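Local structure of NAD(P)H-flavin oxidoreductase (Staphylococcus epidermidis ATCC 12228, 3GBH) at residues Leu152-Lys155 with Asp160-Pro163; Lys69-Phe74 with Glu170-Ile175. The protein is a putative NAD(P)H-dependent flavin oxidoreductase of the nitroreductase family that binds flavin mononucleotide and probably uses it to pass on electrons from a nicotinamide cofactor. All blocks are in the same frame, centred on the assembly; numbering follows the deposited sequence.

In the fold
From the N terminus the chain first reaches 69-74, in the loop between helices 62-68 and 76-81, separated from its partner 170-175 by 95 residues. Contact 2 thus closes a long loop that includes strand 84-91 and the long helix 132-156. Contact 1 falls entirely within that span and closes only a short turn, from the end of helix 132-156 into strand 160-164. Soon after this strand comes helix 172-176, which belongs to contact 2. The two contacts do not touch: their centres are 22 Å apart. Contact 1 ties the long helix to the sheet beside the flavin, whereas contact 2 brings the loop after helix 62-68 against helix 172-176, over strands 84-91 and 183-192.

Contact 1 (Leu152-Lys155 with Asp160-Pro163); sequences LTAK and DTNP. With FMN (flavin mononucleotide), chain H.
Lys155 and Asp160 lie side by side, their side chains pointing the same way, and form a long salt bridge in which Lys155 NZ stands 3.6 Å from Asp160 OD2. The aliphatic part of the lysine takes part too, its CD resting 3.4 Å from Asp160 OD1. Although CG leaves anti to the backbone N (chi1 -173°), bends further along bring the ammonium back to the strand, where its stronger partner is Tyr159 O in the intervening turn, a hydrogen bond. Next to this polar pair Ala154 CB meets Thr161 CG2 at 3.9 Å, methyl against methyl, and both side chains continue onto Ile191 of strand 183-192.

Further along the strand the flavin takes over as partner. Pro163 lies over one face of it, CG 3.6 Å from FMN C9 and the carbonyl O 3.0 Å from FMN C9A, while Asn162 ND2 comes within 3.4 Å of FMN N1. Gln78 positions that amide through a hydrogen bond to Asn162 OD1. A second subunit packs on both elements, its Leu15 against Thr153 of the helix and its Pro46 against Pro163 of the strand. A long helix turning tightly into the outermost strand of the sheet within this chain, whose far end lines the FMN pocket near a neighbouring subunit, fits the nitroreductase fold.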
ATOM      1  N   LEU B 152     -14.989  18.904  -8.470  1.00 22.52           N
ATOM      2  CA  LEU B 152     -14.905  17.451  -8.356  1.00 22.96           C
ATOM      3  C   LEU B 152     -16.293  16.817  -8.355  1.00 22.28           C
ATOM      4  O   LEU B 152     -16.555  15.851  -9.079  1.00 22.04           O
ATOM      5  CB  LEU B 152     -14.085  17.032  -7.114  1.00 21.50           C
ATOM      6  CG  LEU B 152     -12.607  17.419  -7.249  1.00 21.25           C
ATOM      7  CD1 LEU B 152     -11.850  17.320  -5.912  1.00 20.56           C
ATOM      8  CD2 LEU B 152     -11.935  16.598  -8.303  1.00 20.45           C
ATOM      9  N   THR B 153     -17.198  17.383  -7.572  1.00 22.68           N
ATOM     10  CA  THR B 153     -18.577  16.863  -7.497  1.00 22.61           C
ATOM     11  C   THR B 153     -19.279  16.986  -8.832  1.00 22.21           C
ATOM     12  O   THR B 153     -19.983  16.075  -9.259  1.00 21.30           O
ATOM     13  CB  THR B 153     -19.425  17.564  -6.390  1.00 22.85           C
ATOM     14  OG1 THR B 153     -18.724  17.460  -5.150  1.00 27.39           O
ATOM     15  CG2 THR B 153     -20.798  16.856  -6.260  1.00 22.18           C
ATOM     16  N   ALA B 154     -19.065  18.111  -9.516  1.00 21.86           N
ATOM     17  CA  ALA B 154     -19.641  18.286 -10.855  1.00 21.82           C
ATOM     18  C   ALA B 154     -19.168  17.148 -11.768  1.00 22.16           C
ATOM     19  O   ALA B 154     -19.979  16.485 -12.474  1.00 20.34           O
ATOM     20  CB  ALA B 154     -19.252  19.669 -11.428  1.00 19.42           C
ATOM     21  N   LYS B 155     -17.870  16.861 -11.711  1.00 21.13           N
ATOM     22  CA  LYS B 155     -17.313  15.764 -12.510  1.00 21.58           C
ATOM     23  C   LYS B 155     -17.890  14.402 -12.119  1.00 21.32           C
ATOM     24  O   LYS B 155     -18.126  13.548 -12.981  1.00 20.84           O
ATOM     25  CB  LYS B 155     -15.798  15.750 -12.426  1.00 24.22           C
ATOM     26  CG  LYS B 155     -15.123  14.763 -13.356  1.00 26.87           C
ATOM     27  CD  LYS B 155     -15.024  15.286 -14.762  1.00 26.60           C
ATOM     28  CE  LYS B 155     -15.267  14.219 -15.793  1.00 29.32           C
ATOM     29  NZ  LYS B 155     -16.648  14.325 -16.261  1.00 32.95           N
ATOM     30  N   ASP B 160     -18.581  18.726 -16.707  1.00 22.95           N
ATOM     31  CA  ASP B 160     -17.250  19.283 -16.720  1.00 22.14           C
ATOM     32  C   ASP B 160     -17.302  20.749 -16.394  1.00 22.09           C
ATOM     33  O   ASP B 160     -18.362  21.372 -16.471  1.00 23.33           O
ATOM     34  CB  ASP B 160     -16.590  19.039 -18.058  1.00 22.70           C
ATOM     35  CG  ASP B 160     -16.090  17.601 -18.187  1.00 25.73           C
ATOM     36  OD1 ASP B 160     -15.042  17.291 -17.558  1.00 23.96           O
ATOM     37  OD2 ASP B 160     -16.750  16.783 -18.876  1.00 23.49           O
ATOM     38  N   THR B 161     -16.153  21.286 -16.012  1.00 22.39           N
ATOM     39  CA  THR B 161     -16.023  22.669 -15.619  1.00 21.69           C
ATOM     40  C   THR B 161     -14.765  23.312 -16.188  1.00 23.25           C
ATOM     41  O   THR B 161     -13.870  22.620 -16.698  1.00 23.70           O
ATOM     42  CB  THR B 161     -15.960  22.821 -14.090  1.00 21.13           C
ATOM     43  OG1 THR B 161     -14.858  22.066 -13.582  1.00 21.70           O
ATOM     44  CG2 THR B 161     -17.286  22.392 -13.442  1.00 20.84           C
ATOM     45  N   ASN B 162     -14.718  24.631 -16.060  1.00 22.56           N
ATOM     46  CA  ASN B 162     -13.533  25.449 -16.402  1.00 22.67           C
ATOM     47  C   ASN B 162     -13.485  26.575 -15.400  1.00 22.86           C
ATOM     48  O   ASN B 162     -14.373  27.462 -15.401  1.00 21.88           O
ATOM     49  CB  ASN B 162     -13.627  25.986 -17.831  1.00 21.44           C
ATOM     50  CG  ASN B 162     -12.433  26.878 -18.254  1.00 24.65           C
ATOM     51  OD1 ASN B 162     -12.588  27.681 -19.150  1.00 31.35           O
ATOM     52  ND2 ASN B 162     -11.258  26.714 -17.638  1.00 24.23           N
ATOM     53  N   PRO B 163     -12.494  26.535 -14.491  1.00 22.31           N
ATOM     54  CA  PRO B 163     -12.347  27.689 -13.590  1.00 22.13           C
ATOM     55  C   PRO B 163     -11.769  28.857 -14.341  1.00 22.24           C
ATOM     56  O   PRO B 163     -10.917  28.670 -15.205  1.00 22.85           O
ATOM     57  CB  PRO B 163     -11.420  27.168 -12.492  1.00 22.36           C
ATOM     58  CG  PRO B 163     -10.611  26.095 -13.154  1.00 23.77           C
ATOM     59  CD  PRO B 163     -11.491  25.490 -14.222  1.00 24.10           C
TER
HETATM   60  N1  FMN H 300      -8.937  29.077 -18.242  1.00 26.79           N
HETATM   61  C2  FMN H 300      -9.484  29.905 -19.212  1.00 29.05           C
HETATM   62  O2  FMN H 300      -9.751  29.483 -20.342  1.00 28.12           O
HETATM   63  N3  FMN H 300      -9.711  31.222 -18.913  1.00 26.22           N
HETATM   64  C4  FMN H 300      -9.419  31.734 -17.646  1.00 28.95           C
HETATM   65  O4  FMN H 300      -9.635  32.938 -17.412  1.00 27.97           O
HETATM   66  C4A FMN H 300      -8.857  30.908 -16.687  1.00 25.78           C
HETATM   67  N5  FMN H 300      -8.514  31.379 -15.432  1.00 25.88           N
HETATM   68  C5A FMN H 300      -8.279  30.496 -14.399  1.00 25.95           C
HETATM   69  C6  FMN H 300      -8.286  30.927 -13.061  1.00 25.91           C
HETATM   70  C7  FMN H 300      -8.054  30.039 -12.032  1.00 25.53           C
HETATM   71  C7M FMN H 300      -8.060  30.517 -10.605  1.00 26.99           C
HETATM   72  C8  FMN H 300      -7.789  28.698 -12.328  1.00 26.33           C
HETATM   73  C8M FMN H 300      -7.534  27.675 -11.264  1.00 24.47           C
HETATM   74  C9  FMN H 300      -7.778  28.273 -13.644  1.00 25.64           C
HETATM   75  C9A FMN H 300      -8.030  29.150 -14.703  1.00 27.17           C
HETATM   76  N10 FMN H 300      -8.041  28.724 -16.040  1.00 27.38           N
HETATM   77  C10 FMN H 300      -8.607  29.565 -16.998  1.00 28.41           C
HETATM   78  C1' FMN H 300      -7.854  27.261 -16.387  1.00 25.48           C
HETATM   79  C2' FMN H 300      -6.362  26.950 -16.279  1.00 26.98           C
HETATM   80  O2' FMN H 300      -5.662  27.429 -17.415  1.00 25.38           O
HETATM   81  C3' FMN H 300      -6.176  25.436 -16.121  1.00 27.11           C
HETATM   82  O3' FMN H 300      -6.733  25.036 -14.894  1.00 27.19           O
HETATM   83  C4' FMN H 300      -4.722  24.972 -16.196  1.00 28.68           C
HETATM   84  O4' FMN H 300      -4.213  25.236 -17.504  1.00 27.17           O
HETATM   85  C5' FMN H 300      -4.627  23.483 -15.872  1.00 27.90           C
HETATM   86  O5' FMN H 300      -5.379  22.729 -16.815  1.00 24.97           O
HETATM   87  P   FMN H 300      -6.546  21.756 -16.319  1.00 25.45           P
HETATM   88  O1P FMN H 300      -7.155  21.054 -17.498  1.00 23.29           O
HETATM   89  O2P FMN H 300      -7.535  22.587 -15.556  1.00 23.75           O
HETATM   90  O3P FMN H 300      -5.986  20.729 -15.364  1.00 24.66           O

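Contact 2 (Lys69-Phe74 with Glu170-Ile175); sequences KESFGF and ENIADI
Ser71 and Ile172 mark the closest approach of the two backbones, their CA atoms 7.0 Å apart, where a loop whose residues 69-71 keep helical phi/psi angles passes the first turn of helix 172-176. On the loop side, Phe72 N bonds to Lys69 O at 3.0 Å. On the other side, Ile175 N bonds to Asn171 O in the first turn.

Two isoleucines a helical turn apart, Ile172 and Ile175, present their CD1 methyls to the loop. That of Ile172 does most of the joining. With CG1 anti to its backbone N (chi1 -168°), the branch reaches across to bring CD1 4.2 Å from Ser71 CB, and it approaches the Phe72 ring obliquely, 4.5 Å from CE1. Ile175 CD1 comes to the serine from its hydroxyl end; the modelled 3.0 Å to Ser71 OG is very short for a methyl against an oxygen, so the exact placing of these two atoms is doubtful.

Around this small patch the packing continues inward. Phe72 meets Phe167 with nearly parallel ring planes, and also touches Met85 and Ile87 of strand 84-91 and Ala188 of strand 183-192. Its side chain is near, but not touching, a bound FMN, about 7 Å away. Ile172 rests on Ile87 and Pro185, and both isoleucines touch Val68. Polar ties come from just before the helix: Asp168 pairs with the Ser71 backbone and takes a hydrogen bond from Asn171 ND2 on its OD2.

The two segments therefore meet through van der Waals packing of isoleucine methyls on Ser71 and the Phe72 ring, with no directional bond between them; the directional tie is the backbone bond of Ser71 with Asp168 beside them.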
ATOM      1  N   LYS B  69     -21.663  39.499 -20.539  1.00 23.03           N
ATOM      2  CA  LYS B  69     -20.896  38.998 -21.671  1.00 24.90           C
ATOM      3  C   LYS B  69     -19.578  39.765 -21.819  1.00 24.48           C
ATOM      4  O   LYS B  69     -18.524  39.158 -21.874  1.00 24.40           O
ATOM      5  CB  LYS B  69     -21.730  39.079 -22.952  1.00 26.08           C
ATOM      6  CG  LYS B  69     -21.090  38.468 -24.211  1.00 28.29           C
ATOM      7  CD  LYS B  69     -21.894  38.864 -25.474  1.00 28.58           C
ATOM      8  N   GLU B  70     -19.634  41.092 -21.858  1.00 24.53           N
ATOM      9  CA  GLU B  70     -18.424  41.902 -22.062  1.00 25.96           C
ATOM     10  C   GLU B  70     -17.420  41.683 -20.927  1.00 26.26           C
ATOM     11  O   GLU B  70     -16.219  41.656 -21.169  1.00 26.94           O
ATOM     12  CB  GLU B  70     -18.762  43.398 -22.243  1.00 26.71           C
ATOM     13  N   SER B  71     -17.915  41.476 -19.707  1.00 25.49           N
ATOM     14  CA  SER B  71     -17.044  41.192 -18.566  1.00 26.02           C
ATOM     15  C   SER B  71     -16.271  39.872 -18.654  1.00 26.29           C
ATOM     16  O   SER B  71     -15.343  39.664 -17.875  1.00 26.82           O
ATOM     17  CB  SER B  71     -17.851  41.196 -17.264  1.00 25.44           C
ATOM     18  OG  SER B  71     -18.516  42.436 -17.100  1.00 31.22           O
ATOM     19  N   PHE B  72     -16.666  38.953 -19.532  1.00 25.87           N
ATOM     20  CA  PHE B  72     -15.918  37.708 -19.654  1.00 26.68           C
ATOM     21  C   PHE B  72     -14.888  37.709 -20.752  1.00 28.52           C
ATOM     22  O   PHE B  72     -14.115  36.764 -20.864  1.00 31.31           O
ATOM     23  CB  PHE B  72     -16.843  36.488 -19.683  1.00 26.20           C
ATOM     24  CG  PHE B  72     -17.252  36.078 -18.324  1.00 22.98           C
ATOM     25  CD1 PHE B  72     -18.301  36.717 -17.698  1.00 23.42           C
ATOM     26  CD2 PHE B  72     -16.541  35.131 -17.628  1.00 24.82           C
ATOM     27  CE1 PHE B  72     -18.656  36.391 -16.394  1.00 27.25           C
ATOM     28  CE2 PHE B  72     -16.894  34.788 -16.326  1.00 22.45           C
ATOM     29  CZ  PHE B  72     -17.941  35.420 -15.704  1.00 26.78           C
ATOM     30  N   GLY B  73     -14.805  38.796 -21.495  1.00 29.35           N
ATOM     31  CA  GLY B  73     -13.643  39.029 -22.366  1.00 30.57           C
ATOM     32  C   GLY B  73     -13.357  37.876 -23.300  1.00 31.30           C
ATOM     33  O   GLY B  73     -14.221  37.499 -24.084  1.00 31.06           O
ATOM     34  N   PHE B  74     -12.159  37.293 -23.205  1.00 32.65           N
ATOM     35  CA  PHE B  74     -11.776  36.232 -24.124  1.00 34.05           C
ATOM     36  C   PHE B  74     -12.336  34.890 -23.674  1.00 31.39           C
ATOM     37  O   PHE B  74     -12.112  33.888 -24.353  1.00 31.91           O
ATOM     38  CB  PHE B  74     -10.241  36.141 -24.325  1.00 37.95           C
ATOM     39  CG  PHE B  74      -9.633  37.384 -24.947  1.00 45.50           C
ATOM     40  CD1 PHE B  74      -9.773  37.640 -26.311  1.00 48.41           C
ATOM     41  CD2 PHE B  74      -8.946  38.312 -24.157  1.00 50.05           C
ATOM     42  CE1 PHE B  74      -9.230  38.791 -26.877  1.00 50.58           C
ATOM     43  CE2 PHE B  74      -8.396  39.468 -24.719  1.00 50.03           C
ATOM     44  CZ  PHE B  74      -8.539  39.709 -26.077  1.00 49.04           C
ATOM     45  N   GLU B 170     -13.619  44.141 -11.199  1.00 25.02           N
ATOM     46  CA  GLU B 170     -13.942  45.493 -10.748  1.00 26.99           C
ATOM     47  C   GLU B 170     -15.424  45.826 -10.872  1.00 24.92           C
ATOM     48  O   GLU B 170     -15.944  46.599 -10.095  1.00 25.94           O
ATOM     49  CB  GLU B 170     -13.154  46.522 -11.547  1.00 28.23           C
ATOM     50  CG  GLU B 170     -11.660  46.446 -11.348  1.00 40.36           C
ATOM     51  CD  GLU B 170     -11.234  46.775  -9.927  1.00 51.38           C
ATOM     52  OE1 GLU B 170     -11.608  47.872  -9.439  1.00 58.31           O
ATOM     53  OE2 GLU B 170     -10.527  45.936  -9.304  1.00 57.50           O
ATOM     54  N   ASN B 171     -16.086  45.270 -11.875  1.00 23.27           N
ATOM     55  CA  ASN B 171     -17.448  45.671 -12.225  1.00 22.67           C
ATOM     56  C   ASN B 171     -18.478  44.554 -12.090  1.00 21.76           C
ATOM     57  O   ASN B 171     -19.672  44.812 -12.150  1.00 22.92           O
ATOM     58  CB  ASN B 171     -17.472  46.227 -13.628  1.00 22.37           C
ATOM     59  CG  ASN B 171     -16.659  47.484 -13.758  1.00 25.60           C
ATOM     60  OD1 ASN B 171     -16.930  48.492 -13.098  1.00 25.45           O
ATOM     61  ND2 ASN B 171     -15.649  47.437 -14.608  1.00 25.38           N
ATOM     62  N   ILE B 172     -18.036  43.329 -11.869  1.00 21.36           N
ATOM     63  CA  ILE B 172     -18.968  42.207 -11.951  1.00 22.78           C
ATOM     64  C   ILE B 172     -20.077  42.236 -10.885  1.00 23.90           C
ATOM     65  O   ILE B 172     -21.246  41.937 -11.195  1.00 25.17           O
ATOM     66  CB  ILE B 172     -18.221  40.837 -11.962  1.00 22.69           C
ATOM     67  CG1 ILE B 172     -19.186  39.709 -12.355  1.00 23.72           C
ATOM     68  CG2 ILE B 172     -17.474  40.619 -10.657  1.00 21.15           C
ATOM     69  CD1 ILE B 172     -19.759  39.860 -13.817  1.00 21.97           C
ATOM     70  N   ALA B 173     -19.738  42.595  -9.645  1.00 24.18           N
ATOM     71  CA  ALA B 173     -20.764  42.706  -8.576  1.00 24.83           C
ATOM     72  C   ALA B 173     -21.870  43.668  -8.964  1.00 25.24           C
ATOM     73  O   ALA B 173     -23.061  43.348  -8.865  1.00 24.40           O
ATOM     74  CB  ALA B 173     -20.141  43.131  -7.222  1.00 23.11           C
ATOM     75  N   ASP B 174     -21.479  44.856  -9.417  1.00 26.42           N
ATOM     76  CA  ASP B 174     -22.451  45.849  -9.840  1.00 25.95           C
ATOM     77  C   ASP B 174     -23.350  45.349 -10.976  1.00 26.12           C
ATOM     78  O   ASP B 174     -24.547  45.660 -11.018  1.00 25.32           O
ATOM     79  CB  ASP B 174     -21.747  47.133 -10.299  1.00 27.50           C
ATOM     80  CG  ASP B 174     -21.019  47.859  -9.159  1.00 34.03           C
ATOM     81  OD1 ASP B 174     -21.535  47.868  -8.004  1.00 31.98           O
ATOM     82  OD2 ASP B 174     -19.926  48.427  -9.433  1.00 37.43           O
ATOM     83  N   ILE B 175     -22.758  44.630 -11.925  1.00 26.23           N
ATOM     84  CA  ILE B 175     -23.472  44.180 -13.113  1.00 26.63           C
ATOM     85  C   ILE B 175     -24.563  43.178 -12.723  1.00 26.89           C
ATOM     86  O   ILE B 175     -25.673  43.251 -13.204  1.00 26.12           O
ATOM     87  CB  ILE B 175     -22.501  43.572 -14.186  1.00 26.33           C
ATOM     88  CG1 ILE B 175     -21.620  44.675 -14.779  1.00 27.15           C
ATOM     89  CG2 ILE B 175     -23.278  42.890 -15.304  1.00 24.81           C
ATOM     90  CD1 ILE B 175     -20.423  44.174 -15.567  1.00 26.11           C
TER